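Local atomic coordinates of cytochrome c, putative (Shewanella oneidensis, PDB entry 1SP3), a protein that binds eight c-type hemes and probably works as a respiratory oxidoreductase that reduces tetrathionate. Residues A[260-263]-A[269-272]; A[360-365]-A[387-392]; A[262-267]-A[278-283]; A[335-340]-A[344-349]; A[107-112]-A[117-122]. All blocks are in the same frame, centred on the assembly; numbering follows the deposited sequence.

In the fold
Following the chain from the N terminus, interaction 5 comes first: it closes a short loop between helices 99-102 and 124-129, close to a bound heme c, with its nearest atoms about 13 Å or more from those of the other four contacts. Interactions 1 and 3 start from the same loop after strand 246-251, share Thr-262 and Val-263, and overlap: interaction 1 closes first, on strand 271-272, and interaction 3 reaches past it to strand 276-281. Interaction 4 then folds 344-349 back on strand 325-339, and interaction 2 sets the start of helix 362-372 on strand 387-397. These last two touch through paired strands, and interactions 1 to 4 all reach the same mixed sheet.

Interaction 1: residues A[260-263]-A[269-272]; sequences PETV and HTYQ
Backbone and side-chain hydrogen bonds converge on Thr-262 O, which accepts from His-269 ND1 and from Thr-270 N. The two donors reach it from opposite faces of its carbonyl plane, the backbone bond being the shorter at 2.9 Å from Thr-270 N to Thr-262 O. The imidazole is turned so that ND1 also makes a weak bond to Glu-261 O, which lies at the ring edge, in plane; the one nitrogen thus spans two successive carbonyls. A hydroxyl pair adds to this grip, Thr-262 OG1 and Thr-270 OG1 lying 2.8 Å apart on side chains that cross at about a right angle. Each OG1 sits between its own backbone N and carbonyl carbon (chi1 52° and 46°), which turns the two hydroxyls to each other.

Apolar contact is lighter. Val-263 CG1 makes a CH-pi contact over one face of the imidazole, 3.9 Å from the centroid of the His-269 ring, while the two side chains run side by side. An alanine in place of His-269 would probably leave Thr-262 O with Thr-270 N alone of its two donors, remove the weak bond to Glu-261 O, and take away the ring under Val-263 CG1.

A water joins two further side chains: it donates to Glu-261 OE1 and, weakly, to Gln-272 OE1. The other carboxylate oxygen, OE2, accepts from Lys-273 N.

Glu-261 is the centre of an inverse gamma turn, and Val-263 and His-269 form a single backbone bridge. Together they pin a surface loop against the start of strand 271-272; Thr-270, just before that strand, is backbone-bonded to Phe-278 of strand 276-281 in the mixed sheet.

Interaction 2: residues A[360-365]-A[387-392]; sequences FDWNLA and YDFAAT
Trp-362 and Tyr-387 bury the most surface here and, with Phe-389, form an aromatic cluster that sets the first turn of helix 362-372 against strand 387-397. Trp-362 presents two different surfaces. Its CB stands over one face of the phenol in a CH-pi contact, 3.7 Å from the centroid of the Tyr-387 ring, and the two side chains cross at about a right angle. The indole itself receives Phe-389 edge-to-face: CZ comes over one face of the five-membered ring, 3.4 Å from Trp-362 NE1, with the planes at 78°. Tyr-387 CG lies between its backbone N and carbonyl carbon (chi1 71°), which directs the phenol toward the helix.

At the edge of that phenol lies the Asn-363 amide, steeply inclined to it, with ND2 3.5 Å from Tyr-387 CD2; this ND2 is hydrogen-bonded to Tyr-383 OH. Behind the cluster, Trp-362 also stacks on Tyr-356 and touches Ile-337 of strand 325-339. Asp-361 is the N-cap of the helix, its OD1 accepting from Leu-364 N. One water links the helix start to the strand: it accepts from Trp-362 N at 3.0 Å and lies 3.2 Å from Tyr-387 OH.

Interaction 3: residues A[262-267]-A[278-283]; sequences TVDQYG and FVWEKM
Asp-264 and Trp-280 meet with their side chains crossed at about a right angle, the carboxylate plane turned 72° from the indole. One oxygen does the touching: Asp-264 OD2 lies 3.2 Å from Trp-280 CB and equally near CD1, approaching the ring obliquely. Trp-280 CG is anti to the carbonyl carbon, beside the backbone N (chi1 -65°), and NE1 donates to His-269 O. The same carboxylate oxygen receives a water, which in turn accepts from Trp-280 N at 2.8 Å. Carboxylate and strand amide are therefore joined through solvent, the water lying in the plane of the indole at its edge.

Tyr-266 and Lys-282 form the second pair, and they cross obliquely. The phenol end rests on the aliphatic part of the lysine, with Tyr-266 OH 3.5 Å from Lys-282 CB and CE2 near CD. The lysine chain is bent at its third and fourth torsions, and its end leads away from the tyrosine. Again a water bridges side chain and backbone: in the plane of the phenol, it lies 3.0 Å from Tyr-266 OH and accepts from Lys-282 N.

A type I turn from Asp-264 to Gly-267, closed by Gly-267 N to Asp-264 O, puts both loop side chains toward the strand. The contact lies at the surface of the mixed sheet, where strand 276-281 runs between 246-251 and 271-272 and is antiparallel to both; Trp-280 also touches Lys-247, and Tyr-266 touches Pro-245.

Interaction 4: residues A[335-340]-A[344-349]; sequences KQIYDK and IFITPK
The Phe-345 ring has the carbonyl oxygens Gln-336 O and Ile-337 O at its edge, in plane, while Tyr-338 CB and Gln-336 CG approach it obliquely. Its CE2 lies 3.7 Å from Gln-336 CG, and outside the pair Tyr-298 meets the ring edge-to-face. The Tyr-338 ring has Ile-344 O at its edge and extends away to Ser-306, which bonds its OH. A leucine at Phe-345 would probably lose the flat edge set against the two carbonyls and leave a gap beside Gln-336 CG.

Ile-346 lies across the strand backbone, its CD1 3.3 Å from Asp-339 N and 4.0 Å from Ile-337 CG1. CG1 of Ile-346 stands anti to its carbonyl carbon (chi1 -68°), which carries CD1 over the Tyr-338 to Asp-339 peptide. Ile-337 CG2 meets Pro-348 CG as those side chains slide past each other in opposite directions.

A nearly straight bond of 3.1 Å joins Ile-346 N to Ile-337 O, and Asp-339 N donates to Ile-344 O. One water accepts from Gln-336 NE2 and donates to both Ile-337 O and Ile-346 O. Tyr-338 and Phe-345 are a non-hydrogen-bonded pair of the antiparallel beta hairpin formed by strand 325-339 and the short, weakly bonded strand 344-345.

Interaction 5: residues A[107-112]-A[117-122]; sequences TYVKDP and EPMAKL
A short loop between helices 99-102 and 124-129 doubles back on itself here, its two arms joined by a single backbone bridge between Lys-110 and Pro-118. Met-119 N donates to Val-109 O at 2.9 Å, and Asp-111 N donates to Glu-117 O in the carbonyl plane, at 3.0 Å. The latter oxygen also receives a water that donates to Asp-111 O as well.

Met-119 carries much of the side-chain contact. Bent at chi2 and chi3, it lies alongside Val-109, with its CG 3.7 Å from Val-109 CG1, and curls so that SD comes 3.5 Å from Asp-111 CA. At the other end, Leu-122 wedges its two methyls against the opposite arm: CD2 near Thr-107 O, and CD1 3.6 Å from Val-109 O.

The bridged loop lies close to a heme: the side chain of Lys-110 is about 5 Å from a bound heme c at the nearest atoms, and its NZ makes a salt bridge with Asp-97, which lines a heme c pocket. Tyr-108, with CG anti to the backbone N (chi1 178°), reaches the same carboxylate through its OH. On the way, its ring passes obliquely by Pro-118, CE1 lying 4.0 Å from Pro-118 CB.

Interaction 1: residues A[260-263]-A[269-272]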
# COMPACT_ATOMS: atom_id res chain seq x y z
N PRO A 260 1.71 19.21 24.25
CA PRO A 260 0.31 18.87 23.91
C PRO A 260 0.16 18.15 22.55
O PRO A 260 0.82 18.49 21.54
CB PRO A 260 -0.40 20.27 23.86
CG PRO A 260 0.49 21.20 24.70
CD PRO A 260 1.90 20.67 24.48
N GLU A 261 -0.70 17.14 22.54
CA GLU A 261 -0.96 16.36 21.33
C GLU A 261 -2.08 16.99 20.49
O GLU A 261 -3.20 16.47 20.42
CB GLU A 261 -1.30 14.94 21.71
CG GLU A 261 -0.22 14.28 22.54
CD GLU A 261 -0.41 12.78 22.53
OE1 GLU A 261 -1.61 12.39 22.35
OE2 GLU A 261 0.60 12.01 22.65
N THR A 262 -1.71 18.10 19.85
CA THR A 262 -2.53 19.01 19.06
C THR A 262 -3.33 18.36 17.90
O THR A 262 -3.02 17.27 17.47
CB THR A 262 -1.60 20.16 18.54
OG1 THR A 262 -0.43 19.61 17.87
CG2 THR A 262 -0.94 20.87 19.74
N VAL A 263 -4.38 19.05 17.44
CA VAL A 263 -5.28 18.50 16.42
C VAL A 263 -5.49 19.47 15.23
O VAL A 263 -5.26 20.67 15.35
CB VAL A 263 -6.64 18.02 17.03
CG1 VAL A 263 -6.53 16.60 17.74
CG2 VAL A 263 -7.22 19.09 17.94
N HIS A 269 -4.63 14.13 14.72
CA HIS A 269 -3.49 14.55 15.50
C HIS A 269 -2.41 15.12 14.62
O HIS A 269 -2.17 14.59 13.58
CB HIS A 269 -3.07 13.38 16.40
CG HIS A 269 -3.89 13.31 17.65
ND1 HIS A 269 -3.88 14.32 18.61
CD2 HIS A 269 -4.81 12.41 18.07
CE1 HIS A 269 -4.73 14.02 19.58
NE2 HIS A 269 -5.32 12.87 19.27
N THR A 270 -1.90 16.29 14.97
CA THR A 270 -0.71 16.77 14.29
C THR A 270 0.55 16.42 15.09
O THR A 270 1.64 16.59 14.58
CB THR A 270 -0.75 18.28 14.06
OG1 THR A 270 -1.17 18.89 15.28
CG2 THR A 270 -1.86 18.64 13.05
N TYR A 271 0.39 16.12 16.37
CA TYR A 271 1.49 15.67 17.22
C TYR A 271 1.04 14.49 18.09
O TYR A 271 -0.04 14.54 18.65
CB TYR A 271 2.06 16.77 18.15
CG TYR A 271 3.23 16.17 18.93
CD1 TYR A 271 4.42 15.93 18.29
CD2 TYR A 271 3.10 15.75 20.25
CE1 TYR A 271 5.47 15.34 18.94
CE2 TYR A 271 4.19 15.19 20.92
CZ TYR A 271 5.38 15.00 20.24
OH TYR A 271 6.48 14.39 20.81
N GLN A 272 1.85 13.44 18.19
CA GLN A 272 1.63 12.44 19.22
C GLN A 272 2.97 12.04 19.75
O GLN A 272 3.94 11.88 18.97
CB GLN A 272 0.95 11.20 18.65
CG GLN A 272 -0.51 11.45 18.33
CD GLN A 272 -1.18 10.17 17.85
OE1 GLN A 272 -1.93 9.59 18.60
NE2 GLN A 272 -0.89 9.73 16.61
O HOH W 1 -3.68 10.70 21.29

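Interaction 2: residues A[360-365]-A[387-392]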
# COMPACT_ATOMS: atom_id res chain seq x y z
N PHE A 360 10.14 4.57 24.97
CA PHE A 360 10.44 5.94 24.51
C PHE A 360 11.92 6.18 24.50
O PHE A 360 12.39 7.32 24.66
CB PHE A 360 9.74 7.05 25.30
CG PHE A 360 8.24 7.06 25.12
CD1 PHE A 360 7.41 6.72 26.17
CD2 PHE A 360 7.68 7.33 23.86
CE1 PHE A 360 5.98 6.67 25.98
CE2 PHE A 360 6.32 7.28 23.66
CZ PHE A 360 5.45 6.95 24.74
N ASP A 361 12.61 5.10 24.22
CA ASP A 361 14.05 5.05 24.16
C ASP A 361 14.45 4.50 22.80
O ASP A 361 14.44 3.30 22.56
CB ASP A 361 14.51 4.11 25.29
CG ASP A 361 15.97 3.82 25.29
OD1 ASP A 361 16.71 4.07 24.30
OD2 ASP A 361 16.48 3.28 26.30
N TRP A 362 14.87 5.41 21.93
CA TRP A 362 15.25 5.04 20.59
C TRP A 362 16.44 4.09 20.50
O TRP A 362 16.51 3.31 19.54
CB TRP A 362 15.53 6.29 19.74
CG TRP A 362 14.31 6.95 19.20
CD1 TRP A 362 13.88 8.21 19.46
CD2 TRP A 362 13.35 6.38 18.31
NE1 TRP A 362 12.70 8.47 18.80
CE2 TRP A 362 12.36 7.37 18.07
CE3 TRP A 362 13.22 5.13 17.69
CZ2 TRP A 362 11.29 7.18 17.19
CZ3 TRP A 362 12.11 4.92 16.83
CH2 TRP A 362 11.18 5.94 16.60
N ASN A 363 17.39 4.17 21.44
CA ASN A 363 18.58 3.29 21.35
C ASN A 363 18.15 1.86 21.56
O ASN A 363 18.58 1.01 20.89
CB ASN A 363 19.75 3.61 22.38
CG ASN A 363 20.51 4.92 22.09
OD1 ASN A 363 20.37 5.92 22.84
ND2 ASN A 363 21.36 4.91 21.06
N LEU A 364 17.37 1.63 22.60
CA LEU A 364 16.78 0.33 22.90
C LEU A 364 15.88 -0.15 21.73
O LEU A 364 15.98 -1.30 21.30
CB LEU A 364 15.88 0.50 24.13
CG LEU A 364 15.55 -0.63 25.15
CD1 LEU A 364 14.09 -0.65 25.63
CD2 LEU A 364 16.14 -2.05 24.87
N ALA A 365 14.99 0.72 21.23
CA ALA A 365 14.16 0.34 20.07
C ALA A 365 15.03 -0.04 18.85
O ALA A 365 14.83 -1.07 18.22
CB ALA A 365 13.10 1.40 19.76
N TYR A 387 22.33 6.95 16.89
CA TYR A 387 21.30 7.14 15.91
C TYR A 387 21.12 8.60 15.66
O TYR A 387 21.56 9.44 16.48
CB TYR A 387 20.00 6.51 16.35
CG TYR A 387 19.29 7.23 17.50
CD1 TYR A 387 18.27 8.16 17.23
CD2 TYR A 387 19.62 6.96 18.84
CE1 TYR A 387 17.58 8.78 18.25
CE2 TYR A 387 18.93 7.59 19.92
CZ TYR A 387 17.96 8.52 19.62
OH TYR A 387 17.25 9.16 20.60
N ASP A 388 20.46 8.88 14.53
CA ASP A 388 19.93 10.21 14.20
C ASP A 388 18.59 10.08 13.37
O ASP A 388 18.04 8.94 13.21
CB ASP A 388 21.05 11.04 13.57
CG ASP A 388 20.80 12.50 13.70
OD1 ASP A 388 19.66 12.94 14.05
OD2 ASP A 388 21.71 13.29 13.50
N PHE A 389 18.07 11.20 12.87
CA PHE A 389 16.89 11.18 12.00
C PHE A 389 17.20 11.78 10.60
O PHE A 389 17.87 12.79 10.50
CB PHE A 389 15.73 11.90 12.66
CG PHE A 389 15.22 11.21 13.90
CD1 PHE A 389 15.75 11.54 15.19
CD2 PHE A 389 14.25 10.17 13.79
CE1 PHE A 389 15.25 10.90 16.35
CE2 PHE A 389 13.74 9.57 14.92
CZ PHE A 389 14.29 9.90 16.22
N ALA A 390 16.75 11.12 9.54
CA ALA A 390 16.93 11.65 8.18
C ALA A 390 15.67 11.73 7.34
O ALA A 390 14.77 10.90 7.52
CB ALA A 390 17.99 10.84 7.42
N ALA A 391 15.65 12.64 6.36
CA ALA A 391 14.45 12.92 5.55
C ALA A 391 14.25 11.92 4.47
O ALA A 391 15.24 11.40 3.94
CB ALA A 391 14.40 14.37 5.01
N THR A 392 12.97 11.59 4.18
CA THR A 392 12.63 10.60 3.15
C THR A 392 11.43 11.03 2.39
O THR A 392 10.73 11.93 2.80
CB THR A 392 12.22 9.24 3.76
OG1 THR A 392 10.99 9.42 4.47
CG2 THR A 392 13.28 8.72 4.83
O HOH W 2 15.66 8.07 23.11

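Interaction 3: residues A[262-267]-A[278-283]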
# COMPACT_ATOMS: atom_id res chain seq x y z
N THR A 262 -1.71 18.10 19.85
CA THR A 262 -2.53 19.01 19.06
C THR A 262 -3.33 18.36 17.90
O THR A 262 -3.02 17.27 17.47
CB THR A 262 -1.60 20.16 18.54
OG1 THR A 262 -0.43 19.61 17.87
CG2 THR A 262 -0.94 20.87 19.74
N VAL A 263 -4.38 19.05 17.44
CA VAL A 263 -5.28 18.50 16.42
C VAL A 263 -5.49 19.47 15.23
O VAL A 263 -5.26 20.67 15.35
CB VAL A 263 -6.64 18.02 17.03
CG1 VAL A 263 -6.53 16.60 17.74
CG2 VAL A 263 -7.22 19.09 17.94
N ASP A 264 -5.77 18.84 14.09
CA ASP A 264 -6.15 19.37 12.76
C ASP A 264 -7.48 20.12 12.77
O ASP A 264 -8.31 19.83 13.62
CB ASP A 264 -6.54 18.06 11.91
CG ASP A 264 -5.92 18.03 10.53
OD1 ASP A 264 -6.39 18.74 9.61
OD2 ASP A 264 -4.95 17.30 10.23
N GLN A 265 -7.74 20.91 11.72
CA GLN A 265 -9.14 21.16 11.24
C GLN A 265 -10.13 19.95 11.27
O GLN A 265 -11.35 20.11 11.42
CB GLN A 265 -9.25 21.67 9.81
CG GLN A 265 -8.03 22.13 9.11
CD GLN A 265 -8.27 22.19 7.58
OE1 GLN A 265 -7.38 21.83 6.78
NE2 GLN A 265 -9.49 22.62 7.18
N TYR A 266 -9.61 18.75 11.08
CA TYR A 266 -10.43 17.60 10.91
C TYR A 266 -10.38 16.65 12.09
O TYR A 266 -10.75 15.48 11.92
CB TYR A 266 -9.92 16.81 9.70
CG TYR A 266 -9.81 17.56 8.37
CD1 TYR A 266 -8.57 17.79 7.78
CD2 TYR A 266 -10.95 18.00 7.69
CE1 TYR A 266 -8.45 18.48 6.55
CE2 TYR A 266 -10.85 18.67 6.46
CZ TYR A 266 -9.59 18.88 5.90
OH TYR A 266 -9.47 19.54 4.69
N GLY A 267 -9.87 17.09 13.24
CA GLY A 267 -9.74 16.23 14.42
C GLY A 267 -8.66 15.17 14.36
O GLY A 267 -8.65 14.24 15.22
N PHE A 278 2.60 15.04 12.34
CA PHE A 278 1.88 14.72 11.10
C PHE A 278 1.33 15.96 10.37
O PHE A 278 1.08 17.03 10.97
CB PHE A 278 0.67 13.86 11.44
CG PHE A 278 0.96 12.64 12.26
CD1 PHE A 278 0.17 12.35 13.37
CD2 PHE A 278 1.97 11.77 11.93
CE1 PHE A 278 0.43 11.21 14.13
CE2 PHE A 278 2.23 10.65 12.66
CZ PHE A 278 1.46 10.35 13.75
N VAL A 279 1.20 15.83 9.05
CA VAL A 279 0.41 16.77 8.24
C VAL A 279 -0.60 15.88 7.47
O VAL A 279 -0.24 14.83 6.95
CB VAL A 279 1.31 17.61 7.29
CG1 VAL A 279 0.48 18.62 6.46
CG2 VAL A 279 2.45 18.38 8.10
N TRP A 280 -1.86 16.26 7.52
CA TRP A 280 -2.90 15.60 6.87
C TRP A 280 -3.42 16.48 5.82
O TRP A 280 -3.31 17.71 5.94
CB TRP A 280 -4.01 15.38 7.86
CG TRP A 280 -3.61 14.45 8.98
CD1 TRP A 280 -2.96 14.78 10.15
CD2 TRP A 280 -3.85 13.03 9.04
NE1 TRP A 280 -2.76 13.64 10.90
CE2 TRP A 280 -3.33 12.56 10.26
CE3 TRP A 280 -4.46 12.11 8.18
CZ2 TRP A 280 -3.41 11.20 10.65
CZ3 TRP A 280 -4.51 10.73 8.56
CH2 TRP A 280 -4.00 10.30 9.77
N GLU A 281 -3.99 15.87 4.77
CA GLU A 281 -4.62 16.64 3.66
C GLU A 281 -5.79 15.86 3.11
O GLU A 281 -5.79 14.60 3.10
CB GLU A 281 -3.64 16.93 2.55
CG GLU A 281 -4.03 18.16 1.72
CD GLU A 281 -3.17 18.40 0.47
OE1 GLU A 281 -1.95 18.08 0.48
OE2 GLU A 281 -3.75 18.95 -0.54
N LYS A 282 -6.84 16.60 2.72
CA LYS A 282 -7.99 16.00 2.12
C LYS A 282 -8.12 16.58 0.66
O LYS A 282 -7.71 17.70 0.41
CB LYS A 282 -9.16 16.48 2.97
CG LYS A 282 -10.35 15.54 3.07
CD LYS A 282 -11.65 16.29 3.52
CE LYS A 282 -12.67 16.32 2.41
NZ LYS A 282 -14.06 16.22 2.99
N MET A 283 -8.69 15.83 -0.27
CA MET A 283 -8.91 16.30 -1.62
C MET A 283 -7.54 16.66 -2.31
O MET A 283 -7.26 17.84 -2.65
CB MET A 283 -9.97 17.43 -1.63
CG MET A 283 -10.69 17.57 -2.99
SD MET A 283 -11.78 16.13 -3.50
CE MET A 283 -12.25 16.89 -5.01
O HOH W 3 -2.79 18.20 9.31
O HOH W 4 -6.82 19.61 3.38

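Interaction 4: residues A[335-340]-A[344-349]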
# COMPACT_ATOMS: atom_id res chain seq x y z
N LYS A 335 10.58 12.09 8.30
CA LYS A 335 11.92 11.83 8.86
C LYS A 335 11.86 10.62 9.72
O LYS A 335 10.90 10.41 10.47
CB LYS A 335 12.40 12.96 9.76
CG LYS A 335 12.63 14.32 9.03
CD LYS A 335 13.76 15.10 9.62
CE LYS A 335 13.27 16.22 10.42
NZ LYS A 335 14.31 16.57 11.48
N GLN A 336 12.92 9.82 9.65
CA GLN A 336 12.94 8.57 10.41
C GLN A 336 14.34 8.15 10.80
O GLN A 336 15.35 8.72 10.35
CB GLN A 336 12.22 7.50 9.60
CG GLN A 336 13.07 6.91 8.47
CD GLN A 336 12.18 6.07 7.53
OE1 GLN A 336 11.33 6.59 6.76
NE2 GLN A 336 12.39 4.82 7.57
N ILE A 337 14.41 7.16 11.64
CA ILE A 337 15.63 6.88 12.37
C ILE A 337 16.66 6.09 11.56
O ILE A 337 16.33 5.15 10.86
CB ILE A 337 15.27 6.12 13.70
CG1 ILE A 337 16.55 5.92 14.59
CG2 ILE A 337 14.53 4.77 13.41
CD1 ILE A 337 16.27 5.31 16.02
N TYR A 338 17.92 6.53 11.66
CA TYR A 338 19.02 5.93 10.97
C TYR A 338 20.25 5.77 11.90
O TYR A 338 20.43 6.49 12.87
CB TYR A 338 19.35 6.68 9.62
CG TYR A 338 20.27 7.87 9.74
CD1 TYR A 338 21.65 7.76 9.55
CD2 TYR A 338 19.74 9.13 10.02
CE1 TYR A 338 22.52 8.92 9.66
CE2 TYR A 338 20.56 10.26 10.12
CZ TYR A 338 21.93 10.15 9.96
OH TYR A 338 22.67 11.33 10.07
N ASP A 339 21.06 4.79 11.61
CA ASP A 339 22.31 4.54 12.34
C ASP A 339 23.38 5.57 11.92
O ASP A 339 23.84 5.57 10.77
CB ASP A 339 22.79 3.15 11.97
CG ASP A 339 23.94 2.69 12.84
OD1 ASP A 339 25.05 3.33 12.79
OD2 ASP A 339 23.79 1.67 13.55
N LYS A 340 23.77 6.41 12.87
CA LYS A 340 24.60 7.60 12.57
C LYS A 340 26.00 7.19 12.15
O LYS A 340 26.68 7.96 11.48
CB LYS A 340 24.70 8.52 13.81
CG LYS A 340 25.56 9.72 13.56
CD LYS A 340 24.75 11.00 13.68
CE LYS A 340 25.57 12.24 14.18
NZ LYS A 340 26.71 11.98 15.15
N ILE A 344 22.88 3.84 7.40
CA ILE A 344 21.69 3.06 7.00
C ILE A 344 20.47 3.33 7.84
O ILE A 344 20.58 3.61 9.07
CB ILE A 344 21.93 1.52 7.06
CG1 ILE A 344 22.01 1.03 8.52
CG2 ILE A 344 23.16 1.14 6.29
CD1 ILE A 344 22.18 -0.46 8.63
N PHE A 345 19.28 3.18 7.22
CA PHE A 345 18.05 3.28 8.02
C PHE A 345 17.89 2.08 8.93
O PHE A 345 18.21 0.94 8.53
CB PHE A 345 16.82 3.45 7.09
CG PHE A 345 16.71 4.86 6.54
CD1 PHE A 345 16.78 5.09 5.16
CD2 PHE A 345 16.51 5.93 7.40
CE1 PHE A 345 16.68 6.36 4.67
CE2 PHE A 345 16.38 7.24 6.90
CZ PHE A 345 16.49 7.43 5.54
N ILE A 346 17.39 2.34 10.12
CA ILE A 346 17.17 1.35 11.14
C ILE A 346 15.75 0.91 11.14
O ILE A 346 14.90 1.73 10.86
CB ILE A 346 17.43 1.98 12.48
CG1 ILE A 346 18.93 2.28 12.57
CG2 ILE A 346 16.79 1.13 13.66
CD1 ILE A 346 19.30 3.10 13.87
N THR A 347 15.51 -0.37 11.47
CA THR A 347 14.20 -0.93 11.56
C THR A 347 13.98 -1.10 13.03
O THR A 347 14.47 -2.07 13.58
CB THR A 347 14.15 -2.32 10.87
OG1 THR A 347 15.22 -3.12 11.39
CG2 THR A 347 14.46 -2.23 9.36
N PRO A 348 13.30 -0.18 13.69
CA PRO A 348 13.24 -0.21 15.15
C PRO A 348 12.04 -1.00 15.67
O PRO A 348 11.10 -1.18 14.94
CB PRO A 348 13.10 1.26 15.53
CG PRO A 348 12.25 1.75 14.46
CD PRO A 348 12.64 1.02 13.17
N LYS A 349 12.12 -1.44 16.91
CA LYS A 349 11.00 -2.02 17.55
C LYS A 349 10.10 -0.90 18.12
O LYS A 349 10.53 -0.13 18.97
CB LYS A 349 11.49 -3.02 18.66
CG LYS A 349 10.31 -3.67 19.50
CD LYS A 349 10.94 -4.75 20.42
CE LYS A 349 9.94 -5.72 20.97
NZ LYS A 349 9.55 -6.76 20.02
O HOH W 5 13.98 3.97 9.88

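Interaction 5: residues A[107-112]-A[117-122]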
# COMPACT_ATOMS: atom_id res chain seq x y z
N THR A 107 -19.19 -9.08 10.46
CA THR A 107 -18.74 -9.02 11.86
C THR A 107 -17.31 -9.54 12.05
O THR A 107 -16.74 -9.37 13.14
CB THR A 107 -19.65 -9.80 12.81
OG1 THR A 107 -19.51 -11.23 12.57
CG2 THR A 107 -21.12 -9.43 12.58
N TYR A 108 -16.76 -10.24 11.04
CA TYR A 108 -15.45 -10.85 11.25
C TYR A 108 -14.37 -9.75 11.29
O TYR A 108 -14.29 -8.90 10.42
CB TYR A 108 -15.12 -11.96 10.25
CG TYR A 108 -13.72 -12.55 10.43
CD1 TYR A 108 -13.47 -13.56 11.34
CD2 TYR A 108 -12.63 -12.10 9.65
CE1 TYR A 108 -12.22 -14.15 11.46
CE2 TYR A 108 -11.37 -12.70 9.76
CZ TYR A 108 -11.18 -13.70 10.68
OH TYR A 108 -9.94 -14.21 10.84
N VAL A 109 -13.60 -9.73 12.38
CA VAL A 109 -12.62 -8.69 12.63
C VAL A 109 -11.41 -9.35 13.32
O VAL A 109 -11.58 -10.11 14.29
CB VAL A 109 -13.18 -7.60 13.59
CG1 VAL A 109 -12.03 -6.62 14.05
CG2 VAL A 109 -14.30 -6.79 12.94
N LYS A 110 -10.22 -9.02 12.84
CA LYS A 110 -8.91 -9.51 13.37
C LYS A 110 -8.45 -8.47 14.38
O LYS A 110 -8.48 -7.27 14.13
CB LYS A 110 -7.87 -9.65 12.23
CG LYS A 110 -8.16 -10.82 11.27
CD LYS A 110 -7.31 -10.81 10.00
CE LYS A 110 -5.96 -11.48 10.16
NZ LYS A 110 -5.97 -12.89 9.89
N ASP A 111 -8.11 -8.95 15.55
CA ASP A 111 -7.65 -8.15 16.64
C ASP A 111 -6.37 -7.37 16.23
O ASP A 111 -5.36 -7.99 15.93
CB ASP A 111 -7.35 -9.14 17.73
CG ASP A 111 -6.77 -8.51 18.98
OD1 ASP A 111 -6.21 -7.39 18.92
OD2 ASP A 111 -6.80 -9.12 20.06
N PRO A 112 -6.43 -6.03 16.26
CA PRO A 112 -5.37 -5.13 15.72
C PRO A 112 -4.05 -5.38 16.37
O PRO A 112 -3.04 -4.99 15.76
CB PRO A 112 -5.77 -3.73 16.18
CG PRO A 112 -7.20 -3.85 16.70
CD PRO A 112 -7.54 -5.31 16.92
N GLU A 117 -4.96 -13.25 14.71
CA GLU A 117 -6.05 -13.88 15.47
C GLU A 117 -7.29 -13.00 15.42
O GLU A 117 -7.16 -11.76 15.51
CB GLU A 117 -5.62 -14.11 16.94
CG GLU A 117 -5.78 -15.53 17.40
CD GLU A 117 -5.19 -16.59 16.45
OE1 GLU A 117 -5.99 -17.45 15.97
OE2 GLU A 117 -3.94 -16.59 16.22
N PRO A 118 -8.47 -13.64 15.35
CA PRO A 118 -9.73 -12.91 15.34
C PRO A 118 -9.94 -12.30 16.71
O PRO A 118 -9.45 -12.88 17.68
CB PRO A 118 -10.78 -14.03 15.19
CG PRO A 118 -10.04 -15.20 14.75
CD PRO A 118 -8.70 -15.09 15.41
N MET A 119 -10.67 -11.20 16.80
CA MET A 119 -11.19 -10.69 18.07
C MET A 119 -11.93 -11.72 18.88
O MET A 119 -12.59 -12.62 18.36
CB MET A 119 -12.15 -9.51 17.84
CG MET A 119 -11.44 -8.30 17.27
SD MET A 119 -10.47 -7.43 18.57
CE MET A 119 -11.97 -6.88 19.72
N ALA A 120 -11.87 -11.49 20.18
CA ALA A 120 -12.56 -12.30 21.18
C ALA A 120 -14.06 -12.03 21.09
O ALA A 120 -14.46 -10.88 20.80
CB ALA A 120 -12.02 -11.93 22.58
N LYS A 121 -14.88 -13.07 21.33
CA LYS A 121 -16.35 -12.92 21.36
C LYS A 121 -17.00 -12.85 19.98
O LYS A 121 -18.12 -12.34 19.83
CB LYS A 121 -16.79 -11.68 22.21
CG LYS A 121 -16.64 -11.83 23.80
CD LYS A 121 -15.88 -10.62 24.44
CE LYS A 121 -16.85 -9.57 25.09
NZ LYS A 121 -16.92 -8.27 24.29
N LEU A 122 -16.33 -13.34 18.96
CA LEU A 122 -17.02 -13.48 17.68
C LEU A 122 -17.78 -14.78 17.75
O LEU A 122 -17.36 -15.74 18.46
CB LEU A 122 -16.05 -13.49 16.49
CG LEU A 122 -15.30 -12.16 16.29
CD1 LEU A 122 -14.33 -12.24 15.11
CD2 LEU A 122 -16.26 -10.95 16.23
O HOH W 6 -5.20 -10.09 14.44